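Long-range contacts in cellulase IBT99 (Metagenomes, PDB 6WBT), which probably hydrolyses 6-phospho-alpha-glucosides, as a family 4 glycoside hydrolase that binds NAD, manganese and glucose 6-phosphate: residues E193-G198 against H207-G212; R339-V344 against E360-V365. All blocks are in the same frame, centred on the assembly; numbering follows the deposited sequence.

Contact 1 (E193-G198 against H207-G212); sequences ESDYFG and HVRCKG
Strands 193-197 and 207-210 run antiparallel, axes 4.6 Å apart at closest and 167° between directions, with Glu193 facing Arg209 as a hydrogen-bonded pair and Ser194 facing Val208 as a non-hydrogen-bonded one. Arg209 N gives the firmer rung, 3.0 Å to Glu193 O; the return bond from Glu193 N is weak. From one face of this beta hairpin project Glu193, Asp195 and Arg209. With CG set between its backbone N and carbonyl carbon (chi1 47°), Arg209 folds its extended chain back over the neighbouring strand, where Glu193 O lies above the rim of one guanidinium face. The approach to the aspartate is end-on: Arg209 NH1 reaches Asp195 OD1 at 2.9 Å and its NH2 reaches Asp195 OD2 at 3.0 Å, both acceptors near the guanidinium plane although the carboxylate is turned 45° to it. Arg209 NH1 also donates to the anti lone pair of Glu193 OE2 at 3.2 Å, and a water accepts from NE. On the other face Ser194 CB rests on Val208 CG2, and Ser194 OG bonds Glu178. Glu193 OE2 also pairs with Arg337 of the second subunit and Asp195 OD1 with Arg339, so the two carboxylates probably offset three arginines where subunits meet.

Contact 2 (R339-V344 against E360-V365); sequences RQLVIV and EIPGYV
Gln340 O accepts the shortest bond here, from Gly363 N at 2.7 Å, and Pro362 CA makes a CA-H...O contact with the same oxygen at 3.2 Å. Gly363 O answers by accepting from Gln340 N, and further along Ile361 N and Val342 O make a 3.0 Å bond. Arg339 stretches out with CG anti to the backbone N (chi1 -172°), which lays it alongside Pro362, both side chains pointing the same way. Pro362 CB sits over one face of the guanidinium, 3.5 Å from Arg339 CZ, while the aliphatic part of Arg339 passes over a face of the Tyr364 ring. These neighbouring antiparallel strands continue the large mixed sheet beyond the parallel strands of the NAD-binding Rossmann-like part, with 338-345 beside 167-170. Arg339 NH1 bonds Ser194 O and NH2 forms a salt bridge with Asp195; a leucine here would probably leave that carboxylate without one of its cationic mates and Pro362 without the flat group beneath it. Beside the arginine, Leu341 CD2 reaches Pro362 CB at 3.6 Å. Elsewhere Val344 CG2 meets Ile361 CG1 at 3.7 Å. Tyr364 OH bonds Glu371 of the second subunit, and its ring stacks on Tyr364 of that subunit.

How the contacts relate
Contact 2 is the more deeply buried, two neighbouring strands of the large mixed sheet held by backbone bonds, with apolar side chains and one arginine laid over a proline; contact 1, a hairpin of a separate small antiparallel sheet, is partly exposed and dominated by charge. The two nevertheless touch, their centres about 12 Å apart. Asp195 serves arginines of both contacts, and Gly198 O probably bonds Glu360 N where the chain turns its corner. Both reach the second subunit. Towards its other end contact 2 nears the ligands, with the Glu360 side chain about 6 Å from the manganese ion.

Contact 1 (E193-G198 against H207-G212)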
loop_
_atom_site.group_PDB
_atom_site.type_symbol
_atom_site.label_atom_id
_atom_site.label_comp_id
_atom_site.label_asym_id
_atom_site.label_seq_id
_atom_site.Cartn_x
_atom_site.Cartn_y
_atom_site.Cartn_z
ATOM N N GLU A 193 20.232 8.196 -23.643
ATOM C CA GLU A 193 19.684 8.121 -22.295
ATOM C C GLU A 193 18.271 7.573 -22.400
ATOM O O GLU A 193 17.496 8.013 -23.255
ATOM C CB GLU A 193 19.688 9.491 -21.603
ATOM C CG GLU A 193 18.872 9.534 -20.320
ATOM C CD GLU A 193 19.082 10.810 -19.526
ATOM O OE1 GLU A 193 20.250 11.187 -19.292
ATOM O OE2 GLU A 193 18.075 11.433 -19.125
ATOM N N SER A 194 17.946 6.610 -21.545
ATOM C CA SER A 194 16.688 5.896 -21.644
ATOM C C SER A 194 16.055 5.758 -20.270
ATOM O O SER A 194 16.743 5.756 -19.245
ATOM C CB SER A 194 16.882 4.508 -22.266
ATOM O OG SER A 194 17.766 3.726 -21.482
ATOM N N ASP A 195 14.730 5.657 -20.270
ATOM C CA ASP A 195 13.949 5.325 -19.089
ATOM C C ASP A 195 13.700 3.822 -19.068
ATOM O O ASP A 195 13.326 3.231 -20.086
ATOM C CB ASP A 195 12.618 6.082 -19.086
ATOM C CG ASP A 195 12.801 7.583 -19.195
ATOM O OD1 ASP A 195 13.700 8.123 -18.517
ATOM O OD2 ASP A 195 12.052 8.222 -19.962
ATOM N N TYR A 196 13.898 3.208 -17.904
ATOM C CA TYR A 196 13.980 1.757 -17.817
ATOM C C TYR A 196 13.450 1.297 -16.466
ATOM O O TYR A 196 13.592 1.994 -15.460
ATOM C CB TYR A 196 15.432 1.303 -18.028
ATOM C CG TYR A 196 15.678 -0.186 -17.968
ATOM C CD1 TYR A 196 15.953 -0.814 -16.761
ATOM C CD2 TYR A 196 15.674 -0.958 -19.123
ATOM C CE1 TYR A 196 16.192 -2.171 -16.701
ATOM C CE2 TYR A 196 15.914 -2.317 -19.073
ATOM C CZ TYR A 196 16.173 -2.918 -17.858
ATOM O OH TYR A 196 16.414 -4.271 -17.799
ATOM N N PHE A 197 12.828 0.118 -16.454
ATOM C CA PHE A 197 12.366 -0.480 -15.209
ATOM C C PHE A 197 12.319 -1.991 -15.375
ATOM O O PHE A 197 12.328 -2.512 -16.493
ATOM C CB PHE A 197 10.990 0.057 -14.787
ATOM C CG PHE A 197 9.837 -0.545 -15.547
ATOM C CD1 PHE A 197 9.173 -1.662 -15.061
ATOM C CD2 PHE A 197 9.411 0.014 -16.739
ATOM C CE1 PHE A 197 8.115 -2.215 -15.758
ATOM C CE2 PHE A 197 8.351 -0.534 -17.437
ATOM C CZ PHE A 197 7.702 -1.648 -16.947
ATOM N N GLY A 198 12.253 -2.690 -14.242
ATOM C CA GLY A 198 12.180 -4.131 -14.200
ATOM C C GLY A 198 13.246 -4.691 -13.287
ATOM O O GLY A 198 13.824 -3.977 -12.461
ATOM N N HIS A 207 11.244 4.696 -22.677
ATOM C CA HIS A 207 11.563 5.803 -23.566
ATOM C C HIS A 207 13.066 5.856 -23.782
ATOM O O HIS A 207 13.841 5.606 -22.855
ATOM C CB HIS A 207 11.076 7.146 -23.002
ATOM C CG HIS A 207 9.586 7.260 -22.905
ATOM N ND1 HIS A 207 8.909 7.158 -21.709
ATOM C CD2 HIS A 207 8.644 7.469 -23.855
ATOM C CE1 HIS A 207 7.613 7.300 -21.926
ATOM N NE2 HIS A 207 7.426 7.489 -23.220
ATOM N N VAL A 208 13.475 6.171 -25.010
ATOM C CA VAL A 208 14.879 6.342 -25.365
ATOM C C VAL A 208 15.013 7.635 -26.154
ATOM O O VAL A 208 14.191 7.926 -27.029
ATOM C CB VAL A 208 15.422 5.149 -26.185
ATOM C CG1 VAL A 208 16.908 5.326 -26.461
ATOM C CG2 VAL A 208 15.164 3.836 -25.462
ATOM N N ARG A 209 16.048 8.414 -25.846
ATOM C CA ARG A 209 16.240 9.711 -26.476
ATOM C C ARG A 209 17.715 9.936 -26.775
ATOM O O ARG A 209 18.579 9.642 -25.945
ATOM C CB ARG A 209 15.696 10.841 -25.588
ATOM C CG ARG A 209 16.122 10.745 -24.134
ATOM C CD ARG A 209 15.309 11.672 -23.244
ATOM N NE ARG A 209 15.543 11.399 -21.829
ATOM C CZ ARG A 209 14.854 10.512 -21.118
ATOM N NH1 ARG A 209 15.134 10.325 -19.836
ATOM N NH2 ARG A 209 13.884 9.812 -21.688
ATOM N N CYS A 210 17.990 10.454 -27.970
ATOM C CA CYS A 210 19.336 10.818 -28.399
ATOM C C CYS A 210 19.424 12.337 -28.469
ATOM O O CYS A 210 18.623 12.974 -29.163
ATOM C CB CYS A 210 19.669 10.194 -29.754
ATOM S SG CYS A 210 21.085 10.944 -30.610
ATOM N N LYS A 211 20.394 12.908 -27.751
ATOM C CA LYS A 211 20.569 14.360 -27.673
ATOM C C LYS A 211 19.286 15.042 -27.203
ATOM O O LYS A 211 18.904 16.107 -27.692
ATOM C CB LYS A 211 21.042 14.935 -29.012
ATOM C CG LYS A 211 22.511 14.667 -29.314
ATOM C CD LYS A 211 22.879 15.010 -30.751
ATOM C CE LYS A 211 22.749 16.496 -31.039
ATOM N NZ LYS A 211 23.167 16.815 -32.435
ATOM N N GLY A 212 18.608 14.412 -26.241
ATOM C CA GLY A 212 17.367 14.924 -25.708
ATOM C C GLY A 212 16.136 14.655 -26.546
ATOM O O GLY A 212 15.019 14.727 -26.018
HETATM O O HOH W 1 17.785 13.228 -21.751
#

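Contact 2 (R339-V344 against E360-V365)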
loop_
_atom_site.group_PDB
_atom_site.type_symbol
_atom_site.label_atom_id
_atom_site.label_comp_id
_atom_site.label_asym_id
_atom_site.label_seq_id
_atom_site.Cartn_x
_atom_site.Cartn_y
_atom_site.Cartn_z
ATOM N N ARG A 339 23.681 9.543 -14.142
ATOM C CA ARG A 339 22.401 8.847 -14.209
ATOM C C ARG A 339 22.615 7.488 -14.868
ATOM O O ARG A 339 22.811 7.404 -16.085
ATOM C CB ARG A 339 21.378 9.680 -14.976
ATOM C CG ARG A 339 19.965 9.124 -14.946
ATOM C CD ARG A 339 19.024 9.992 -15.764
ATOM N NE ARG A 339 17.643 9.527 -15.694
ATOM C CZ ARG A 339 17.125 8.602 -16.494
ATOM N NH1 ARG A 339 17.875 8.035 -17.429
ATOM N NH2 ARG A 339 15.856 8.242 -16.359
ATOM N N GLN A 340 22.576 6.425 -14.066
ATOM C CA GLN A 340 22.806 5.072 -14.550
ATOM C C GLN A 340 21.652 4.169 -14.135
ATOM O O GLN A 340 20.872 4.493 -13.235
ATOM C CB GLN A 340 24.127 4.498 -14.018
ATOM C CG GLN A 340 25.348 5.357 -14.304
ATOM C CD GLN A 340 25.672 5.448 -15.784
ATOM O OE1 GLN A 340 25.229 4.623 -16.583
ATOM N NE2 GLN A 340 26.449 6.459 -16.156
ATOM N N LEU A 341 21.559 3.022 -14.805
ATOM C CA LEU A 341 20.554 2.008 -14.490
ATOM C C LEU A 341 21.174 1.027 -13.503
ATOM O O LEU A 341 21.922 0.126 -13.890
ATOM C CB LEU A 341 20.082 1.302 -15.757
ATOM C CG LEU A 341 19.623 2.178 -16.925
ATOM C CD1 LEU A 341 19.164 1.313 -18.089
ATOM C CD2 LEU A 341 18.521 3.130 -16.496
ATOM N N VAL A 342 20.865 1.201 -12.220
ATOM C CA VAL A 342 21.429 0.381 -11.160
ATOM C C VAL A 342 20.307 -0.406 -10.492
ATOM O O VAL A 342 19.122 -0.180 -10.739
ATOM C CB VAL A 342 22.201 1.218 -10.123
ATOM C CG1 VAL A 342 23.238 2.091 -10.811
ATOM C CG2 VAL A 342 21.238 2.060 -9.319
ATOM N N ILE A 343 20.704 -1.336 -9.630
ATOM C CA ILE A 343 19.778 -2.213 -8.924
ATOM C C ILE A 343 19.660 -1.705 -7.493
ATOM O O ILE A 343 20.634 -1.729 -6.731
ATOM C CB ILE A 343 20.247 -3.672 -8.962
ATOM C CG1 ILE A 343 20.540 -4.091 -10.403
ATOM C CG2 ILE A 343 19.202 -4.584 -8.338
ATOM C CD1 ILE A 343 21.132 -5.472 -10.526
ATOM N N VAL A 344 18.469 -1.247 -7.124
ATOM C CA VAL A 344 18.237 -0.673 -5.800
ATOM C C VAL A 344 17.035 -1.365 -5.175
ATOM O O VAL A 344 16.191 -1.940 -5.880
ATOM C CB VAL A 344 18.012 0.855 -5.872
ATOM C CG1 VAL A 344 19.278 1.559 -6.326
ATOM C CG2 VAL A 344 16.854 1.173 -6.803
ATOM N N GLU A 360 15.629 -2.684 -11.147
ATOM C CA GLU A 360 16.701 -2.063 -11.922
ATOM C C GLU A 360 16.128 -0.812 -12.582
ATOM O O GLU A 360 15.428 -0.898 -13.595
ATOM C CB GLU A 360 17.260 -3.045 -12.949
ATOM C CG GLU A 360 18.377 -2.487 -13.815
ATOM C CD GLU A 360 19.080 -3.566 -14.619
ATOM O OE1 GLU A 360 19.949 -4.262 -14.053
ATOM O OE2 GLU A 360 18.758 -3.725 -15.815
ATOM N N ILE A 361 16.426 0.348 -12.003
ATOM C CA ILE A 361 15.836 1.616 -12.429
ATOM C C ILE A 361 16.926 2.673 -12.508
ATOM O O ILE A 361 17.999 2.529 -11.906
ATOM C CB ILE A 361 14.721 2.075 -11.466
ATOM C CG1 ILE A 361 15.246 2.134 -10.031
ATOM C CG2 ILE A 361 13.515 1.151 -11.564
ATOM C CD1 ILE A 361 14.242 2.666 -9.039
ATOM N N PRO A 362 16.685 3.751 -13.261
ATOM C CA PRO A 362 17.684 4.825 -13.334
ATOM C C PRO A 362 17.843 5.538 -12.000
ATOM O O PRO A 362 16.873 5.766 -11.273
ATOM C CB PRO A 362 17.119 5.767 -14.406
ATOM C CG PRO A 362 15.659 5.479 -14.431
ATOM C CD PRO A 362 15.553 4.008 -14.169
ATOM N N GLY A 363 19.087 5.889 -11.687
ATOM C CA GLY A 363 19.386 6.608 -10.463
ATOM C C GLY A 363 20.631 7.451 -10.634
ATOM O O GLY A 363 21.461 7.204 -11.514
ATOM N N TYR A 364 20.751 8.458 -9.774
ATOM C CA TYR A 364 21.874 9.388 -9.800
ATOM C C TYR A 364 22.927 8.926 -8.800
ATOM O O TYR A 364 22.668 8.888 -7.591
ATOM C CB TYR A 364 21.410 10.810 -9.488
ATOM C CG TYR A 364 20.520 11.406 -10.559
ATOM C CD1 TYR A 364 19.163 11.109 -10.607
ATOM C CD2 TYR A 364 21.037 12.261 -11.522
ATOM C CE1 TYR A 364 18.348 11.648 -11.585
ATOM C CE2 TYR A 364 20.229 12.806 -12.503
ATOM C CZ TYR A 364 18.886 12.496 -12.530
ATOM O OH TYR A 364 18.078 13.035 -13.503
ATOM N N VAL A 365 24.106 8.575 -9.305
ATOM C CA VAL A 365 25.184 8.050 -8.471
ATOM C C VAL A 365 25.857 9.216 -7.755
ATOM O O VAL A 365 26.509 10.053 -8.384
ATOM C CB VAL A 365 26.197 7.252 -9.299
ATOM C CG1 VAL A 365 27.366 6.818 -8.430
ATOM C CG2 VAL A 365 25.524 6.045 -9.937
#